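Local structure of heat-inducible transcription repressor HrcA (1STZ) at residues L127-E138 / I301-S309. The protein probably represses the class I heat shock operons grpE-dnaK-dnaJ and groELS as a DNA-binding transcription regulator. Residues are numbered along the deposited sequence; the frame is centred on the assembly and turned at random.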
loop_
_atom_site.group_PDB
_atom_site.type_symbol
_atom_site.label_atom_id
_atom_site.label_comp_id
_atom_site.label_asym_id
_atom_site.label_seq_id
_atom_site.Cartn_x
_atom_site.Cartn_y
_atom_site.Cartn_z
ATOM N N LEU A 127 8.635 0.233 -8.353
ATOM C CA LEU A 127 8.804 0.520 -9.761
ATOM C C LEU A 127 8.766 -0.778 -10.600
ATOM O O LEU A 127 8.069 -0.841 -11.598
ATOM C CB LEU A 127 10.133 1.255 -9.994
ATOM C CG LEU A 127 10.332 2.293 -11.103
ATOM C CD1 LEU A 127 11.800 2.401 -11.527
ATOM C CD2 LEU A 127 9.475 2.146 -12.288
ATOM N N ALA A 128 9.540 -1.780 -10.199
ATOM C CA ALA A 128 9.577 -3.085 -10.874
ATOM C C ALA A 128 8.215 -3.757 -10.864
ATOM O O ALA A 128 7.753 -4.274 -11.885
ATOM C CB ALA A 128 10.596 -4.012 -10.197
ATOM N N ARG A 129 7.574 -3.761 -9.707
ATOM C CA ARG A 129 6.266 -4.394 -9.572
ATOM C C ARG A 129 5.180 -3.773 -10.449
ATOM O O ARG A 129 4.445 -4.492 -11.118
ATOM C CB ARG A 129 5.815 -4.358 -8.129
ATOM C CG ARG A 129 4.501 -5.048 -7.907
ATOM C CD ARG A 129 4.282 -5.465 -6.483
ATOM N NE ARG A 129 4.472 -4.356 -5.551
ATOM C CZ ARG A 129 4.028 -4.340 -4.293
ATOM N NH1 ARG A 129 3.343 -5.374 -3.799
ATOM N NH2 ARG A 129 4.268 -3.282 -3.519
ATOM N N LEU A 130 5.103 -2.452 -10.470
ATOM C CA LEU A 130 4.030 -1.742 -11.161
ATOM C C LEU A 130 4.195 -1.713 -12.685
ATOM O O LEU A 130 3.236 -1.495 -13.397
ATOM C CB LEU A 130 3.938 -0.306 -10.652
ATOM C CG LEU A 130 3.608 -0.101 -9.184
ATOM C CD1 LEU A 130 3.360 1.372 -8.914
ATOM C CD2 LEU A 130 2.416 -0.959 -8.753
ATOM N N THR A 131 5.413 -1.897 -13.174
ATOM C CA THR A 131 5.685 -1.890 -14.605
ATOM C C THR A 131 6.031 -3.265 -15.180
ATOM O O THR A 131 6.302 -3.370 -16.370
ATOM C CB THR A 131 6.851 -0.969 -14.913
ATOM O OG1 THR A 131 8.029 -1.468 -14.266
ATOM C CG2 THR A 131 6.612 0.419 -14.355
ATOM N N GLU A 132 6.065 -4.291 -14.341
ATOM C CA GLU A 132 6.539 -5.613 -14.730
ATOM C C GLU A 132 7.873 -5.522 -15.453
ATOM O O GLU A 132 8.065 -6.141 -16.510
ATOM C CB GLU A 132 5.495 -6.322 -15.612
ATOM C CG GLU A 132 4.128 -6.505 -14.953
ATOM C CD GLU A 132 3.029 -6.818 -15.970
ATOM O OE1 GLU A 132 3.113 -6.340 -17.133
ATOM O OE2 GLU A 132 2.062 -7.527 -15.606
ATOM N N GLY A 133 8.790 -4.737 -14.887
ATOM C CA GLY A 133 10.123 -4.578 -15.444
ATOM C C GLY A 133 11.257 -4.993 -14.526
ATOM O O GLY A 133 11.051 -5.517 -13.415
ATOM N N TYR A 134 12.462 -4.773 -15.020
ATOM C CA TYR A 134 13.703 -4.988 -14.292
ATOM C C TYR A 134 14.309 -3.624 -14.026
ATOM O O TYR A 134 14.542 -2.879 -14.961
ATOM C CB TYR A 134 14.685 -5.775 -15.157
ATOM C CG TYR A 134 16.026 -6.118 -14.519
ATOM C CD1 TYR A 134 17.216 -5.647 -15.050
ATOM C CD2 TYR A 134 16.099 -6.950 -13.423
ATOM C CE1 TYR A 134 18.456 -6.000 -14.492
ATOM C CE2 TYR A 134 17.330 -7.300 -12.855
ATOM C CZ TYR A 134 18.497 -6.810 -13.394
ATOM O OH TYR A 134 19.709 -7.142 -12.837
ATOM N N VAL A 135 14.572 -3.322 -12.763
ATOM C CA VAL A 135 15.098 -2.032 -12.343
ATOM C C VAL A 135 16.528 -2.107 -11.820
ATOM O O VAL A 135 16.868 -3.005 -11.050
ATOM C CB VAL A 135 14.189 -1.426 -11.271
ATOM C CG1 VAL A 135 14.786 -0.145 -10.681
ATOM C CG2 VAL A 135 12.828 -1.167 -11.857
ATOM N N LEU A 136 17.369 -1.182 -12.278
ATOM C CA LEU A 136 18.671 -0.918 -11.667
ATOM C C LEU A 136 18.652 0.497 -11.130
ATOM O O LEU A 136 18.284 1.418 -11.853
ATOM C CB LEU A 136 19.802 -1.035 -12.679
ATOM C CG LEU A 136 20.043 -2.387 -13.323
ATOM C CD1 LEU A 136 21.231 -2.259 -14.245
ATOM C CD2 LEU A 136 20.274 -3.524 -12.325
ATOM N N ILE A 137 19.001 0.665 -9.858
ATOM C CA ILE A 137 19.225 1.979 -9.265
ATOM C C ILE A 137 20.687 2.074 -8.838
ATOM O O ILE A 137 21.147 1.292 -8.016
ATOM C CB ILE A 137 18.333 2.201 -8.040
ATOM C CG1 ILE A 137 16.855 2.032 -8.419
ATOM C CG2 ILE A 137 18.578 3.594 -7.441
ATOM C CD1 ILE A 137 15.896 2.349 -7.318
ATOM N N GLU A 138 21.397 3.047 -9.392
ATOM C CA GLU A 138 22.737 3.371 -8.971
ATOM C C GLU A 138 22.729 3.963 -7.536
ATOM O O GLU A 138 22.108 4.998 -7.306
ATOM C CB GLU A 138 23.341 4.354 -9.963
ATOM C CG GLU A 138 24.848 4.442 -9.923
ATOM C CD GLU A 138 25.418 5.427 -10.924
ATOM O OE1 GLU A 138 24.698 6.356 -11.374
ATOM O OE2 GLU A 138 26.619 5.288 -11.249
ATOM N N ILE A 301 22.801 12.309 -7.907
ATOM C CA ILE A 301 23.369 11.308 -7.010
ATOM C C ILE A 301 23.588 9.967 -7.714
ATOM O O ILE A 301 24.585 9.283 -7.451
ATOM C CB ILE A 301 22.472 11.120 -5.802
ATOM C CG1 ILE A 301 22.293 12.436 -5.038
ATOM C CG2 ILE A 301 23.045 10.057 -4.866
ATOM C CD1 ILE A 301 23.610 13.168 -4.743
ATOM N N GLY A 302 22.650 9.598 -8.588
ATOM C CA GLY A 302 22.737 8.364 -9.360
ATOM C C GLY A 302 21.708 8.294 -10.482
ATOM O O GLY A 302 20.788 9.103 -10.554
ATOM N N SER A 303 21.884 7.321 -11.359
ATOM C CA SER A 303 20.932 7.012 -12.409
ATOM C C SER A 303 20.018 5.827 -12.045
ATOM O O SER A 303 20.386 4.937 -11.263
ATOM C CB SER A 303 21.691 6.723 -13.699
ATOM O OG SER A 303 22.419 7.882 -14.079
ATOM N N VAL A 304 18.814 5.851 -12.610
ATOM C CA VAL A 304 17.829 4.786 -12.504
ATOM C C VAL A 304 17.490 4.273 -13.900
ATOM O O VAL A 304 17.318 5.061 -14.823
ATOM C CB VAL A 304 16.534 5.299 -11.858
ATOM C CG1 VAL A 304 15.520 4.178 -11.686
ATOM C CG2 VAL A 304 16.831 5.957 -10.517
ATOM N N TYR A 305 17.381 2.959 -14.033
ATOM C CA TYR A 305 17.065 2.291 -15.292
ATOM C C TYR A 305 15.915 1.317 -15.096
ATOM O O TYR A 305 15.923 0.538 -14.154
ATOM C CB TYR A 305 18.271 1.518 -15.806
ATOM C CG TYR A 305 19.496 2.367 -15.992
ATOM C CD1 TYR A 305 20.356 2.603 -14.940
ATOM C CD2 TYR A 305 19.796 2.927 -17.227
ATOM C CE1 TYR A 305 21.492 3.382 -15.107
ATOM C CE2 TYR A 305 20.914 3.711 -17.399
ATOM C CZ TYR A 305 21.764 3.933 -16.338
ATOM O OH TYR A 305 22.904 4.691 -16.513
ATOM N N LEU A 306 14.922 1.393 -15.983
ATOM C CA LEU A 306 13.835 0.420 -16.081
ATOM C C LEU A 306 13.898 -0.280 -17.452
ATOM O O LEU A 306 13.719 0.354 -18.498
ATOM C CB LEU A 306 12.506 1.165 -16.000
ATOM C CG LEU A 306 11.196 0.485 -15.605
ATOM C CD1 LEU A 306 10.069 0.939 -16.487
ATOM C CD2 LEU A 306 11.239 -1.015 -15.483
ATOM N N PHE A 307 14.100 -1.577 -17.441
ATOM C CA PHE A 307 14.124 -2.380 -18.646
ATOM C C PHE A 307 12.858 -3.212 -18.692
ATOM O O PHE A 307 12.519 -3.873 -17.727
ATOM C CB PHE A 307 15.330 -3.317 -18.656
ATOM C CG PHE A 307 16.643 -2.618 -18.726
ATOM C CD1 PHE A 307 17.345 -2.321 -17.570
ATOM C CD2 PHE A 307 17.207 -2.304 -19.950
ATOM C CE1 PHE A 307 18.595 -1.687 -17.638
ATOM C CE2 PHE A 307 18.422 -1.672 -20.018
ATOM C CZ PHE A 307 19.118 -1.358 -18.848
ATOM N N THR A 308 12.162 -3.176 -19.824
ATOM C CA THR A 308 11.033 -4.058 -20.077
ATOM C C THR A 308 11.158 -4.569 -21.477
ATOM O O THR A 308 11.979 -4.091 -22.242
ATOM C CB THR A 308 9.688 -3.280 -19.967
ATOM O OG1 THR A 308 9.676 -2.186 -20.897
ATOM C CG2 THR A 308 9.521 -2.614 -18.595
ATOM N N SER A 309 10.317 -5.517 -21.844
ATOM C CA SER A 309 10.020 -5.704 -23.252
ATOM C C SER A 309 9.577 -4.370 -23.877
ATOM O O SER A 309 8.934 -3.540 -23.220
ATOM C CB SER A 309 8.912 -6.721 -23.440
ATOM O OG SER A 309 8.574 -6.801 -24.808
HETATM O O HOH W 1 8.593 -6.529 -19.673
HETATM O O HOH W 2 24.463 9.075 -12.611
#
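Tyr134 and Phe307 form an antiparallel hydrogen-bonded pair: Tyr134 N lies 2.9 Å from Phe307 O, and the reciprocal bond is nearly straight at 179°, each donor lying in the acceptor's carbonyl plane. Leu136 and Tyr305 form a second hydrogen-bonded pair, so all four residues share one face of the sheet. There the Tyr134 and Phe307 side chains run side by side, Phe307 CD1 meeting the edge of the tyrosine ring.

The other face carries helix 116-131, and Leu306 bridges to it. With CG anti to the backbone N (chi1 -159°), its CB leads to CG, 4.1 Å from Leu127 CD2; CD1 then packs against Thr131 CB and CG2, while CD2 touches Thr131 OG1 at 3.5 Å and Gly133 CA. Thr131 OG1 donates to Leu127 O (2.7 Å), and Thr131 N reaches the same oxygen from the opposite face of its plane. Replacing Thr131 with alanine removes both OG1 and CG2, which would probably leave Leu127 O without its hydroxyl donor and open a gap beside the Leu306 methyls.

At the far end, Glu138 reaches across to the partner strand: its backbone N binds Ser303 O, and its OE1 takes Ser303 N at 3.0 Å through the anti lone pair.

Strands 134-138 and 299-309 are neighbours inside a five-stranded antiparallel sheet of order 2-1-5-4-3, with 299-309 central, consistent with the GAF-like fold of the HrcA C-terminal domain.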